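Local coordinates for protein phosphodiesterase (Pseudomonas aeruginosa, PDB 4G75) that is a colicin M-like bacteriocin that binds magnesium and, like its relatives, probably kills susceptible bacteria by hydrolysing the lipid-linked precursor of peptidoglycan, at residues Tyr83-Ile86 with Trp87-Asp91; Ala95-Asn98 with Gln99-Gly103; Pro170-Lys173 with Ala174-Gln177; Asp203-Val206 with Ala207-Val211; Thr252-Ala255 with Glu256-Arg260. One frame throughout, in Å; residues are numbered along the deposited sequence. Where two conformers were deposited one is given.

How the interactions relate
Each of the five interactions is local, one turn meeting the next, and they differ by position in a helix. Interactions 1 and 2 share helix 81-102, their centres about 18 Å apart: the first is buried in its N-terminal half, the second only partly buried at its C-terminal end. Interaction 3 is a 3-10 turn leading into a helix that starts with proline, interaction 4 has a serine cap, and in interaction 5 a water takes a first-turn N-H. Interaction 4 is buried and carries a magnesium ligand; interactions 3 and 5 are partly buried. Apolar contacts mark interactions 1 and 3, with salt bridges to helix 34-49 in the first; interaction 2 adds CH-pi and water bridges, whereas backbone and hydroxyl bonds dominate interactions 4 and 5.

Interaction 1. Residues Tyr83-Ile86 with Trp87-Asp91; sequences YEFI and WDIFD. With EDO (1,2-ethanediol), chain M.
Phe85 and Ile89 come together because CG of Phe85 is anti to its backbone N (chi1 -174°) while CG1 of Ile89 lies beside its own N (chi1 -69°). The two side chains therefore run side by side in the same direction, and Phe85 CE2 meets Ile89 CG1 at 3.6 Å. The ring also touches Leu58 and Leu61 of helix 55-65, and Ile89 reaches helix 143-153. This is the i to i+4 spacing of an alpha-helix, here the N-terminal half of helix 81-102: Ile89 N donates to Phe85 O at 3.0 Å, and Trp87 N to Tyr83 O at 3.0 Å with a fairly straight N-H. Asp88 folds back over the turn, its CG 3.4 Å from Glu84 O. The two carboxylates, with Glu84 OE1 and Asp88 OD1 4.8 Å apart, would disfavour each other, but Arg45 makes salt bridges to both, and Lys42 to Glu84. Glu84 OE2 accepts a hydrogen bond from O1 of an ethanediol (2.7 Å), while the indole of Trp87 donates from NE1 to Pro119 O.

Interaction 2. Residues Ala95-Asn98 with Gln99-Gly103; sequences ADYN and QFSLG
Tyr97 lays one face of its ring over Ser101, one turn further along helix 81-102, in a CH-pi contact: Ser101 CB is 3.9 Å from the centroid of the Tyr97 ring and displaced toward the rim. With CG anti to the backbone N (chi1 -168°), the phenol is carried along the helix toward that CB. Phe100 crosses the tyrosine obliquely, its CD2 4.0 Å from Tyr97 CE1. This close packing lies on the partly exposed, solvent-facing side. What is loose there is the exposed Leu102 and a water between the hydroxyls of Tyr97 and Ser101, a doubtful link since the serine has two conformers. The buried side is bound more firmly. A water donates both to Asp96 OD1 (2.6 Å) and to Gln99 OE1 (2.9 Å), while Thr143 and Asn138 hold the carboxylate and Asp104 and Asp4 take the amide NE2 of Gln99. Asn98 is anchored by Ala109 O and Gln94, and Leu102 runs beside it. At the end the helix widens into a pi-type turn at 99-102; Leu102 N reaches Asn98 O (3.0 Å) from above the carbonyl plane, and Gly103 N bonds weakly to Gln99 O. Gly103 then takes positive phi, the familiar way for a glycine to follow the C-terminal end of an alpha-helix.

Interaction 3. Residues Pro170-Lys173 with Ala174-Gln177; sequences PNVK and AMPQ. With EDO (1,2-ethanediol), chain K.
Met175, a selenomethionine, reaches back under the preceding turn, and its atoms meet that turn one after another. CB sits 3.4 Å from Val172 O, and CG, held beside the backbone N (chi1 -64°), comes within 3.6 Å of Asn171 O. Beyond CG the chain is fully extended, which carries SE past Val172 CA at 4.0 Å and sets the terminal CE against Pro170 CB at 3.8 Å. The turn it underlies is of 3-10 type: Ala174 N donates to Asn171 O (3.1 Å) and Met175 N to Val172 O (3.0 Å), each donor standing well above the carbonyl plane, as three-residue spacing makes likely. Met175 is also the N-cap residue of helix 176-184, and Pro176, which has no N-H to offer, opens the helix, a place where proline is well tolerated. On the inner side the turn rests on the mixed beta-sheet: Pro170 and Val172 touch Ile236, Val172 also meets Val285 and Ile287, and Met175 packs on Ile218. Outward, the methyl of Ala174 sits over the face of the Asn171 amide, its CB 3.7 Å from Asn171 CG. Asn171 N gives a nearly straight hydrogen bond (172°) to O1 of an ethanediol.

Interaction 4. Residues Asp203-Val206 with Ala207-Val211; sequences DSWV and AGNTV. With MG (magnesium ion), chain B; EDO (1,2-ethanediol), chain D.
A serine N-cap opens the short helix 205-208, whose exit leads directly into the magnesium site. Ser204 OG accepts from Ala207 N at 3.1 Å, an almost straight bond (169°) that satisfies an amide of the first turn, and the same hydroxyl is also bonded to Leu166 O. Gly208 N follows with a bond to Ser204 O. At the helix's end Thr210 OG1, beside its own backbone N (chi1 -56°), donates to Val206 O at 2.7 Å, while Asn209 N donates to Trp205 O at 2.9 Å. Trp205 takes the crowded position at chi1 84°, with CG2 of Val206, its neighbour in sequence, 3.5 Å above one face of the indole and offset toward the rim; the indole NE1 donates to Gly6 O. Ala207 O then accepts from both Thr210 N and Val211 N, the latter at 2.8 Å, and this turn leads into the loop from which Val211 O binds magnesium at 2.2 Å. Glu213 O, Asp241 OD2 and two waters are its other ligands. The helix links strand 188-199 to strand 213-224, and Val206 and Thr210 rest on Thr143 at the start of helix 143-153, with Asn209 and Thr210 against Pro144.

Interaction 5. Residues Thr252-Ala255 with Glu256-Arg260; sequences TETA and EGMTR
The peptide carbonyl of Ala255 is approached on both faces by one residue: Thr259 OG1 comes from one side at 2.7 Å and Thr259 N from the other at 2.9 Å. The hydroxyl stands 35° out of the carbonyl plane, a position it reaches because OG1 lies beside the threonine's own N (chi1 -54°). Two bonds thus grip a single oxygen, a common use of threonine within a helix, here the first turns of helix 255-264. Thr254 is at the N-cap, but its side chain makes no capping bond; a water takes the N-H of Glu256 instead, at 2.9 Å, and bonds weakly to Thr252 O. Thr254 O receives Met258 N at 2.9 Å, nearly along the C=O axis, and CG of that selenomethionine folds close by, 3.4 Å from the same Thr254 O. Beyond CG the chain bends twice and turns to Leu59 of helix 55-65, Trp54 and Phe245. Thr254 leans on the same helix, at Glu55, Lys56 and Leu59, while Glu256 is exposed on the outer side.

Interaction 1. Residues Tyr83-Ile86 with Trp87-Asp91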
loop_
_atom_site.group_PDB
_atom_site.type_symbol
_atom_site.label_atom_id
_atom_site.label_comp_id
_atom_site.label_asym_id
_atom_site.label_seq_id
_atom_site.Cartn_x
_atom_site.Cartn_y
_atom_site.Cartn_z
ATOM N N TYR A 83 1.220 -19.769 -10.975
ATOM C CA TYR A 83 1.989 -18.885 -11.840
ATOM C C TYR A 83 1.406 -17.480 -11.839
ATOM O O TYR A 83 2.142 -16.493 -11.890
ATOM C CB TYR A 83 2.054 -19.418 -13.276
ATOM C CG TYR A 83 2.800 -20.729 -13.427
ATOM C CD1 TYR A 83 3.641 -21.196 -12.427
ATOM C CD2 TYR A 83 2.676 -21.486 -14.587
ATOM C CE1 TYR A 83 4.328 -22.398 -12.573
ATOM C CE2 TYR A 83 3.355 -22.679 -14.741
ATOM C CZ TYR A 83 4.177 -23.131 -13.732
ATOM O OH TYR A 83 4.855 -24.321 -13.890
ATOM N N GLU A 84 0.081 -17.387 -11.795
ATOM C CA GLU A 84 -0.570 -16.086 -11.826
ATOM C C GLU A 84 -0.375 -15.319 -10.519
ATOM O O GLU A 84 -0.228 -14.092 -10.531
ATOM C CB GLU A 84 -2.055 -16.224 -12.166
ATOM C CG GLU A 84 -2.303 -16.668 -13.606
ATOM C CD GLU A 84 -1.538 -15.822 -14.610
ATOM O OE1 GLU A 84 -1.664 -14.579 -14.562
ATOM O OE2 GLU A 84 -0.807 -16.402 -15.446
ATOM N N PHE A 85 -0.363 -16.036 -9.397
ATOM C CA PHE A 85 -0.122 -15.392 -8.110
ATOM C C PHE A 85 1.294 -14.827 -8.120
ATOM O O PHE A 85 1.531 -13.674 -7.746
ATOM C CB PHE A 85 -0.286 -16.403 -6.970
ATOM C CG PHE A 85 -0.195 -15.795 -5.591
ATOM C CD1 PHE A 85 -1.347 -15.491 -4.876
ATOM C CD2 PHE A 85 1.036 -15.536 -5.011
ATOM C CE1 PHE A 85 -1.269 -14.938 -3.598
ATOM C CE2 PHE A 85 1.119 -14.982 -3.741
ATOM C CZ PHE A 85 -0.028 -14.685 -3.036
ATOM N N ILE A 86 2.240 -15.646 -8.562
ATOM C CA ILE A 86 3.638 -15.228 -8.599
ATOM C C ILE A 86 3.861 -14.006 -9.486
ATOM O O ILE A 86 4.517 -13.049 -9.071
ATOM C CB ILE A 86 4.556 -16.374 -9.035
ATOM C CG1 ILE A 86 4.587 -17.435 -7.929
ATOM C CG2 ILE A 86 5.944 -15.842 -9.331
ATOM C CD1 ILE A 86 5.150 -18.782 -8.356
ATOM N N TRP A 87 3.311 -14.034 -10.698
ATOM C CA TRP A 87 3.453 -12.897 -11.608
ATOM C C TRP A 87 2.753 -11.622 -11.125
ATOM O O TRP A 87 3.250 -10.534 -11.366
ATOM C CB TRP A 87 3.014 -13.255 -13.039
ATOM C CG TRP A 87 4.075 -13.967 -13.832
ATOM C CD1 TRP A 87 3.977 -15.199 -14.407
ATOM C CD2 TRP A 87 5.392 -13.486 -14.134
ATOM N NE1 TRP A 87 5.151 -15.515 -15.054
ATOM C CE2 TRP A 87 6.035 -14.480 -14.900
ATOM C CE3 TRP A 87 6.089 -12.312 -13.832
ATOM C CZ2 TRP A 87 7.338 -14.335 -15.369
ATOM C CZ3 TRP A 87 7.387 -12.168 -14.303
ATOM C CH2 TRP A 87 7.998 -13.179 -15.058
ATOM N N ASP A 88 1.611 -11.752 -10.455
ATOM C CA ASP A 88 0.936 -10.587 -9.887
ATOM C C ASP A 88 1.799 -9.985 -8.773
ATOM O O ASP A 88 1.885 -8.764 -8.625
ATOM C CB ASP A 88 -0.449 -10.950 -9.335
ATOM C CG ASP A 88 -1.544 -10.937 -10.398
ATOM O OD1 ASP A 88 -1.238 -10.873 -11.618
ATOM O OD2 ASP A 88 -2.729 -11.003 -9.999
ATOM N N ILE A 89 2.440 -10.847 -7.986
ATOM C CA ILE A 89 3.335 -10.371 -6.933
ATOM C C ILE A 89 4.512 -9.608 -7.551
ATOM O O ILE A 89 5.006 -8.635 -6.987
ATOM C CB ILE A 89 3.806 -11.530 -6.023
ATOM C CG1 ILE A 89 2.634 -12.053 -5.188
ATOM C CG2 ILE A 89 4.951 -11.090 -5.099
ATOM C CD1 ILE A 89 1.965 -11.002 -4.335
ATOM N N PHE A 90 4.930 -10.024 -8.739
ATOM C CA PHE A 90 5.961 -9.298 -9.476
ATOM C C PHE A 90 5.433 -7.972 -10.025
ATOM O O PHE A 90 6.095 -6.948 -9.918
ATOM C CB PHE A 90 6.493 -10.172 -10.622
ATOM C CG PHE A 90 7.636 -9.560 -11.399
ATOM C CD1 PHE A 90 8.927 -9.563 -10.888
ATOM C CD2 PHE A 90 7.428 -9.031 -12.666
ATOM C CE1 PHE A 90 9.988 -9.024 -11.618
ATOM C CE2 PHE A 90 8.483 -8.494 -13.399
ATOM C CZ PHE A 90 9.764 -8.484 -12.870
ATOM N N ASP A 91 4.239 -7.997 -10.610
ATOM C CA ASP A 91 3.713 -6.852 -11.349
ATOM C C ASP A 91 3.200 -5.723 -10.468
ATOM O O ASP A 91 3.406 -4.544 -10.776
ATOM C CB ASP A 91 2.586 -7.287 -12.286
ATOM C CG ASP A 91 3.091 -8.039 -13.501
ATOM O OD1 ASP A 91 4.300 -7.938 -13.802
ATOM O OD2 ASP A 91 2.275 -8.726 -14.150
HETATM C C1 EDO M . -1.399 -20.046 -16.680
HETATM O O1 EDO M . -0.760 -19.120 -15.790
HETATM C C2 EDO M . -2.881 -20.164 -16.341
HETATM O O2 EDO M . -3.038 -20.209 -14.917
#

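Interaction 2. Residues Ala95-Asn98 with Gln99-Gly103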
loop_
_atom_site.group_PDB
_atom_site.type_symbol
_atom_site.label_atom_id
_atom_site.label_comp_id
_atom_site.label_asym_id
_atom_site.label_seq_id
_atom_site.Cartn_x
_atom_site.Cartn_y
_atom_site.Cartn_z
ATOM N N ALA A 95 3.643 -1.604 -10.837
ATOM C CA ALA A 95 2.522 -0.718 -11.132
ATOM C C ALA A 95 2.479 0.440 -10.133
ATOM O O ALA A 95 2.282 1.600 -10.501
ATOM C CB ALA A 95 1.204 -1.493 -11.096
ATOM N N ASP A 96 2.663 0.122 -8.860
ATOM C CA ASP A 96 2.656 1.166 -7.850
ATOM C C ASP A 96 3.775 2.165 -8.109
ATOM O O ASP A 96 3.572 3.390 -8.021
ATOM C CB ASP A 96 2.794 0.588 -6.444
ATOM C CG ASP A 96 2.532 1.633 -5.378
ATOM O OD1 ASP A 96 1.347 1.977 -5.183
ATOM O OD2 ASP A 96 3.505 2.120 -4.763
ATOM N N TYR A 97 4.954 1.643 -8.424
ATOM C CA TYR A 97 6.117 2.490 -8.644
ATOM C C TYR A 97 5.965 3.325 -9.911
ATOM O O TYR A 97 6.476 4.444 -9.989
ATOM C CB TYR A 97 7.403 1.667 -8.700
ATOM C CG TYR A 97 8.631 2.538 -8.628
ATOM C CD1 TYR A 97 8.932 3.238 -7.468
ATOM C CD2 TYR A 97 9.474 2.688 -9.727
ATOM C CE1 TYR A 97 10.047 4.058 -7.391
ATOM C CE2 TYR A 97 10.598 3.508 -9.659
ATOM C CZ TYR A 97 10.875 4.187 -8.485
ATOM O OH TYR A 97 11.978 5.010 -8.403
ATOM N N ASN A 98 5.255 2.795 -10.901
ATOM C CA ASN A 98 4.980 3.579 -12.104
ATOM C C ASN A 98 4.149 4.812 -11.771
ATOM O O ASN A 98 4.365 5.898 -12.321
ATOM C CB ASN A 98 4.276 2.729 -13.168
ATOM C CG ASN A 98 5.215 1.719 -13.804
ATOM O OD1 ASN A 98 6.435 1.842 -13.691
ATOM N ND2 ASN A 98 4.656 0.724 -14.478
ATOM N N GLN A 99 3.197 4.650 -10.863
ATOM C CA GLN A 99 2.413 5.794 -10.422
ATOM C C GLN A 99 3.270 6.826 -9.706
ATOM O O GLN A 99 3.139 8.021 -9.962
ATOM C CB GLN A 99 1.257 5.365 -9.522
ATOM C CG GLN A 99 0.125 4.703 -10.280
ATOM C CD GLN A 99 -1.216 4.967 -9.654
ATOM O OE1 GLN A 99 -1.574 4.373 -8.630
ATOM N NE2 GLN A 99 -1.975 5.875 -10.261
ATOM N N PHE A 100 4.143 6.371 -8.810
ATOM C CA PHE A 100 4.951 7.303 -8.022
ATOM C C PHE A 100 6.025 7.998 -8.852
ATOM O O PHE A 100 6.172 9.222 -8.808
ATOM C CB PHE A 100 5.633 6.607 -6.831
ATOM C CG PHE A 100 6.654 7.476 -6.141
ATOM C CD1 PHE A 100 6.252 8.478 -5.278
ATOM C CD2 PHE A 100 8.013 7.319 -6.391
ATOM C CE1 PHE A 100 7.181 9.291 -4.652
ATOM C CE2 PHE A 100 8.948 8.137 -5.772
ATOM C CZ PHE A 100 8.530 9.122 -4.899
ATOM N N SER A 101 6.771 7.207 -9.608
ATOM C CA SER A 101 7.938 7.706 -10.331
ATOM C C SER A 101 7.574 8.424 -11.625
ATOM O O SER A 101 8.185 9.428 -11.980
ATOM C CB SER A 101 8.891 6.552 -10.634
ATOM O OG SER A 101 9.878 6.942 -11.568
ATOM N N LEU A 102 6.585 7.897 -12.336
ATOM C CA LEU A 102 6.239 8.439 -13.644
ATOM C C LEU A 102 4.949 9.248 -13.663
ATOM O O LEU A 102 4.651 9.908 -14.653
ATOM C CB LEU A 102 6.139 7.309 -14.675
ATOM C CG LEU A 102 7.314 6.342 -14.818
ATOM C CD1 LEU A 102 6.983 5.259 -15.840
ATOM C CD2 LEU A 102 8.588 7.088 -15.199
ATOM N N GLY A 103 4.179 9.190 -12.582
ATOM C CA GLY A 103 2.877 9.834 -12.554
ATOM C C GLY A 103 1.863 9.192 -13.487
ATOM O O GLY A 103 0.914 9.846 -13.933
HETATM O O HOH W 1 -0.825 3.116 -6.180
HETATM O O HOH W 2 11.628 8.054 -9.492
#

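Interaction 3. Residues Pro170-Lys173 with Ala174-Gln177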
loop_
_atom_site.group_PDB
_atom_site.type_symbol
_atom_site.label_atom_id
_atom_site.label_comp_id
_atom_site.label_asym_id
_atom_site.label_seq_id
_atom_site.Cartn_x
_atom_site.Cartn_y
_atom_site.Cartn_z
ATOM N N PRO A 170 -3.910 15.010 10.577
ATOM C CA PRO A 170 -3.905 15.054 12.041
ATOM C C PRO A 170 -4.402 16.397 12.562
ATOM O O PRO A 170 -4.075 17.452 12.013
ATOM C CB PRO A 170 -2.425 14.852 12.402
ATOM C CG PRO A 170 -1.789 14.304 11.157
ATOM C CD PRO A 170 -2.552 14.895 10.021
ATOM N N ASN A 171 -5.210 16.336 13.613
ATOM C CA ASN A 171 -5.753 17.526 14.249
ATOM C C ASN A 171 -4.996 17.754 15.551
ATOM O O ASN A 171 -5.311 17.154 16.577
ATOM C CB ASN A 171 -7.243 17.321 14.515
ATOM C CG ASN A 171 -7.932 18.574 15.009
ATOM O OD1 ASN A 171 -7.287 19.503 15.482
ATOM N ND2 ASN A 171 -9.260 18.599 14.902
ATOM N N VAL A 172 -3.970 18.593 15.499
ATOM C CA VAL A 172 -3.092 18.786 16.649
ATOM C C VAL A 172 -3.847 19.340 17.856
ATOM O O VAL A 172 -3.636 18.909 18.994
ATOM C CB VAL A 172 -1.909 19.706 16.298
ATOM C CG1 VAL A 172 -1.014 19.905 17.507
ATOM C CG2 VAL A 172 -1.115 19.120 15.134
ATOM N N LYS A 173 -4.743 20.286 17.603
ATOM C CA LYS A 173 -5.529 20.874 18.683
ATOM C C LYS A 173 -6.354 19.850 19.453
ATOM O O LYS A 173 -6.690 20.067 20.616
ATOM C CB LYS A 173 -6.437 21.992 18.155
ATOM C CG LYS A 173 -5.670 23.240 17.749
ATOM C CD LYS A 173 -6.603 24.417 17.522
ATOM C CE LYS A 173 -7.415 24.229 16.259
ATOM N NZ LYS A 173 -6.562 24.215 15.036
ATOM N N ALA A 174 -6.677 18.731 18.810
ATOM C CA ALA A 174 -7.519 17.718 19.437
ATOM C C ALA A 174 -6.713 16.632 20.158
ATOM O O ALA A 174 -7.282 15.786 20.849
ATOM C CB ALA A 174 -8.444 17.091 18.396
HETATM N N MSE A 175 -5.395 16.655 19.994
HETATM C CA MSE A 175 -4.542 15.674 20.654
HETATM C C MSE A 175 -4.445 15.981 22.138
HETATM O O MSE A 175 -4.062 17.079 22.520
HETATM C CB MSE A 175 -3.137 15.690 20.049
HETATM C CG MSE A 175 -3.082 15.274 18.604
HETATM SE SE MSE A 175 -1.265 15.471 17.920
HETATM C CE MSE A 175 -1.584 14.876 16.093
ATOM N N PRO A 176 -4.791 15.007 22.987
ATOM C CA PRO A 176 -4.652 15.213 24.431
ATOM C C PRO A 176 -3.238 15.624 24.844
ATOM O O PRO A 176 -3.094 16.418 25.772
ATOM C CB PRO A 176 -5.005 13.839 25.002
ATOM C CG PRO A 176 -6.009 13.314 24.026
ATOM C CD PRO A 176 -5.516 13.764 22.675
ATOM N N GLN A 177 -2.211 15.115 24.167
ATOM C CA GLN A 177 -0.848 15.493 24.531
ATOM C C GLN A 177 -0.619 16.969 24.249
ATOM O O GLN A 177 0.002 17.675 25.043
ATOM C CB GLN A 177 0.183 14.650 23.788
ATOM C CG GLN A 177 0.196 13.197 24.208
ATOM C CD GLN A 177 1.295 12.416 23.527
ATOM O OE1 GLN A 177 1.040 11.647 22.602
ATOM N NE2 GLN A 177 2.531 12.620 23.972
HETATM C C1 EDO K . -5.692 14.045 16.136
HETATM O O1 EDO K . -6.138 13.866 14.789
HETATM C C2 EDO K . -6.453 13.105 17.063
HETATM O O2 EDO K . -5.917 11.783 16.934
#

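Interaction 4. Residues Asp203-Val206 with Ala207-Val211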
loop_
_atom_site.group_PDB
_atom_site.type_symbol
_atom_site.label_atom_id
_atom_site.label_comp_id
_atom_site.label_asym_id
_atom_site.label_seq_id
_atom_site.Cartn_x
_atom_site.Cartn_y
_atom_site.Cartn_z
ATOM N N ASP A 203 -8.101 8.236 8.457
ATOM C CA ASP A 203 -7.998 9.248 7.414
ATOM C C ASP A 203 -7.878 8.674 6.013
ATOM O O ASP A 203 -8.297 9.297 5.047
ATOM C CB ASP A 203 -6.768 10.133 7.650
ATOM C CG ASP A 203 -6.893 10.997 8.882
ATOM O OD1 ASP A 203 -8.021 11.157 9.379
ATOM O OD2 ASP A 203 -5.857 11.521 9.345
ATOM N N SER A 204 -7.269 7.499 5.911
ATOM C CA SER A 204 -6.801 6.999 4.622
ATOM C C SER A 204 -6.867 5.480 4.581
ATOM O O SER A 204 -6.165 4.822 5.339
ATOM C CB SER A 204 -5.350 7.455 4.414
ATOM O OG SER A 204 -4.746 6.806 3.304
ATOM N N TRP A 205 -7.707 4.912 3.713
ATOM C CA TRP A 205 -7.792 3.455 3.653
ATOM C C TRP A 205 -6.459 2.859 3.211
ATOM O O TRP A 205 -6.037 1.834 3.737
ATOM C CB TRP A 205 -8.959 2.961 2.775
ATOM C CG TRP A 205 -8.678 2.883 1.291
ATOM C CD1 TRP A 205 -8.986 3.817 0.347
ATOM C CD2 TRP A 205 -8.063 1.793 0.590
ATOM N NE1 TRP A 205 -8.590 3.385 -0.898
ATOM C CE2 TRP A 205 -8.019 2.145 -0.774
ATOM C CE3 TRP A 205 -7.538 0.561 0.986
ATOM C CZ2 TRP A 205 -7.472 1.303 -1.745
ATOM C CZ3 TRP A 205 -6.997 -0.273 0.021
ATOM C CH2 TRP A 205 -6.967 0.100 -1.326
ATOM N N VAL A 206 -5.788 3.520 2.271
ATOM C CA VAL A 206 -4.497 3.044 1.779
ATOM C C VAL A 206 -3.440 2.989 2.888
ATOM O O VAL A 206 -2.759 1.968 3.079
ATOM C CB VAL A 206 -3.994 3.899 0.575
ATOM C CG1 VAL A 206 -2.579 3.506 0.176
ATOM C CG2 VAL A 206 -4.945 3.765 -0.615
ATOM N N ALA A 207 -3.297 4.075 3.636
ATOM C CA ALA A 207 -2.325 4.073 4.723
ATOM C C ALA A 207 -2.729 3.043 5.770
ATOM O O ALA A 207 -1.889 2.308 6.282
ATOM C CB ALA A 207 -2.197 5.460 5.352
ATOM N N GLY A 208 -4.019 3.000 6.093
ATOM C CA GLY A 208 -4.506 2.071 7.100
ATOM C C GLY A 208 -4.228 0.621 6.756
ATOM O O GLY A 208 -3.996 -0.207 7.639
ATOM N N ASN A 209 -4.247 0.319 5.463
ATOM C CA ASN A 209 -4.080 -1.041 4.972
ATOM C C ASN A 209 -2.618 -1.330 4.654
ATOM O O ASN A 209 -2.274 -2.427 4.228
ATOM C CB ASN A 209 -4.940 -1.221 3.720
ATOM C CG ASN A 209 -5.200 -2.675 3.376
ATOM O OD1 ASN A 209 -5.319 -3.546 4.249
ATOM N ND2 ASN A 209 -5.313 -2.939 2.096
ATOM N N THR A 210 -1.754 -0.338 4.860
ATOM C CA THR A 210 -0.329 -0.495 4.586
ATOM C C THR A 210 0.506 -0.390 5.866
ATOM O O THR A 210 1.159 -1.351 6.275
ATOM C CB THR A 210 0.169 0.549 3.556
ATOM O OG1 THR A 210 -0.620 0.449 2.359
ATOM C CG2 THR A 210 1.635 0.311 3.213
ATOM N N VAL A 211 0.485 0.788 6.477
ATOM C CA VAL A 211 1.215 1.028 7.718
ATOM C C VAL A 211 0.348 0.969 8.972
ATOM O O VAL A 211 0.866 0.755 10.059
ATOM C CB VAL A 211 1.958 2.378 7.699
ATOM C CG1 VAL A 211 3.067 2.342 6.652
ATOM C CG2 VAL A 211 0.983 3.527 7.429
HETATM MG MG MG B . 1.779 0.105 12.002
HETATM C C1 EDO D . -2.300 -6.019 6.737
HETATM O O1 EDO D . -0.876 -6.109 6.870
HETATM C C2 EDO D . -2.663 -4.985 5.683
HETATM O O2 EDO D . -2.171 -5.390 4.402
HETATM O O HOH W 3 2.745 -0.933 14.122
HETATM O O HOH W 4 1.768 -2.221 10.998
#

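Interaction 5. Residues Thr252-Ala255 with Glu256-Arg260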
loop_
_atom_site.group_PDB
_atom_site.type_symbol
_atom_site.label_atom_id
_atom_site.label_comp_id
_atom_site.label_asym_id
_atom_site.label_seq_id
_atom_site.Cartn_x
_atom_site.Cartn_y
_atom_site.Cartn_z
ATOM N N THR A 252 -11.806 -5.526 6.880
ATOM C CA THR A 252 -12.687 -6.482 7.551
ATOM C C THR A 252 -13.166 -7.629 6.667
ATOM O O THR A 252 -13.127 -8.799 7.057
ATOM C CB THR A 252 -13.927 -5.762 8.119
ATOM O OG1 THR A 252 -13.506 -4.634 8.892
ATOM C CG2 THR A 252 -14.741 -6.703 8.991
ATOM N N GLU A 253 -13.643 -7.284 5.479
ATOM C CA GLU A 253 -14.295 -8.272 4.617
ATOM C C GLU A 253 -13.466 -9.524 4.325
ATOM O O GLU A 253 -13.997 -10.632 4.298
ATOM C CB GLU A 253 -14.760 -7.648 3.300
ATOM C CG GLU A 253 -15.559 -8.627 2.445
ATOM C CD GLU A 253 -16.097 -8.013 1.169
ATOM O OE1 GLU A 253 -15.841 -6.817 0.919
ATOM O OE2 GLU A 253 -16.777 -8.737 0.412
ATOM N N THR A 254 -12.170 -9.346 4.104
ATOM C CA THR A 254 -11.307 -10.459 3.737
ATOM C C THR A 254 -10.253 -10.761 4.802
ATOM O O THR A 254 -9.293 -11.486 4.543
ATOM C CB THR A 254 -10.583 -10.164 2.409
ATOM O OG1 THR A 254 -10.080 -8.821 2.436
ATOM C CG2 THR A 254 -11.540 -10.300 1.243
ATOM N N ALA A 255 -10.434 -10.211 5.998
ATOM C CA ALA A 255 -9.418 -10.319 7.038
ATOM C C ALA A 255 -9.093 -11.767 7.407
ATOM O O ALA A 255 -7.935 -12.102 7.611
ATOM C CB ALA A 255 -9.813 -9.516 8.278
ATOM N N GLU A 256 -10.102 -12.628 7.483
ATOM C CA GLU A 256 -9.843 -14.022 7.834
ATOM C C GLU A 256 -8.970 -14.682 6.768
ATOM O O GLU A 256 -8.011 -15.396 7.081
ATOM C CB GLU A 256 -11.155 -14.792 8.024
ATOM C CG GLU A 256 -10.971 -16.226 8.505
ATOM C CD GLU A 256 -12.253 -16.837 9.055
ATOM O OE1 GLU A 256 -13.196 -16.075 9.361
ATOM O OE2 GLU A 256 -12.313 -18.080 9.186
ATOM N N GLY A 257 -9.301 -14.427 5.505
ATOM C CA GLY A 257 -8.556 -14.991 4.397
ATOM C C GLY A 257 -7.123 -14.498 4.376
ATOM O O GLY A 257 -6.197 -15.276 4.175
HETATM N N MSE A 258 -6.940 -13.199 4.588
HETATM C CA MSE A 258 -5.603 -12.614 4.558
HETATM C C MSE A 258 -4.756 -13.116 5.723
HETATM O O MSE A 258 -3.564 -13.345 5.569
HETATM C CB MSE A 258 -5.674 -11.075 4.551
HETATM C CG MSE A 258 -6.304 -10.483 3.282
HETATM SE SE MSE A 258 -5.308 -10.972 1.674
HETATM C CE MSE A 258 -3.713 -9.870 1.980
ATOM N N THR A 259 -5.376 -13.293 6.887
ATOM C CA THR A 259 -4.674 -13.852 8.042
ATOM C C THR A 259 -4.172 -15.265 7.737
ATOM O O THR A 259 -3.035 -15.613 8.066
ATOM C CB THR A 259 -5.573 -13.865 9.292
ATOM O OG1 THR A 259 -6.084 -12.547 9.514
ATOM C CG2 THR A 259 -4.795 -14.311 10.521
ATOM N N ARG A 260 -5.016 -16.072 7.099
ATOM C CA ARG A 260 -4.618 -17.422 6.724
ATOM C C ARG A 260 -3.497 -17.377 5.695
ATOM O O ARG A 260 -2.502 -18.091 5.821
ATOM C CB ARG A 260 -5.806 -18.230 6.198
ATOM C CG ARG A 260 -5.475 -19.701 5.981
ATOM C CD ARG A 260 -6.689 -20.498 5.522
ATOM N NE ARG A 260 -6.315 -21.863 5.169
ATOM C CZ ARG A 260 -7.182 -22.824 4.869
ATOM N NH1 ARG A 260 -8.483 -22.571 4.881
ATOM N NH2 ARG A 260 -6.742 -24.040 4.557
HETATM O O HOH W 5 -12.913 -12.132 7.127
#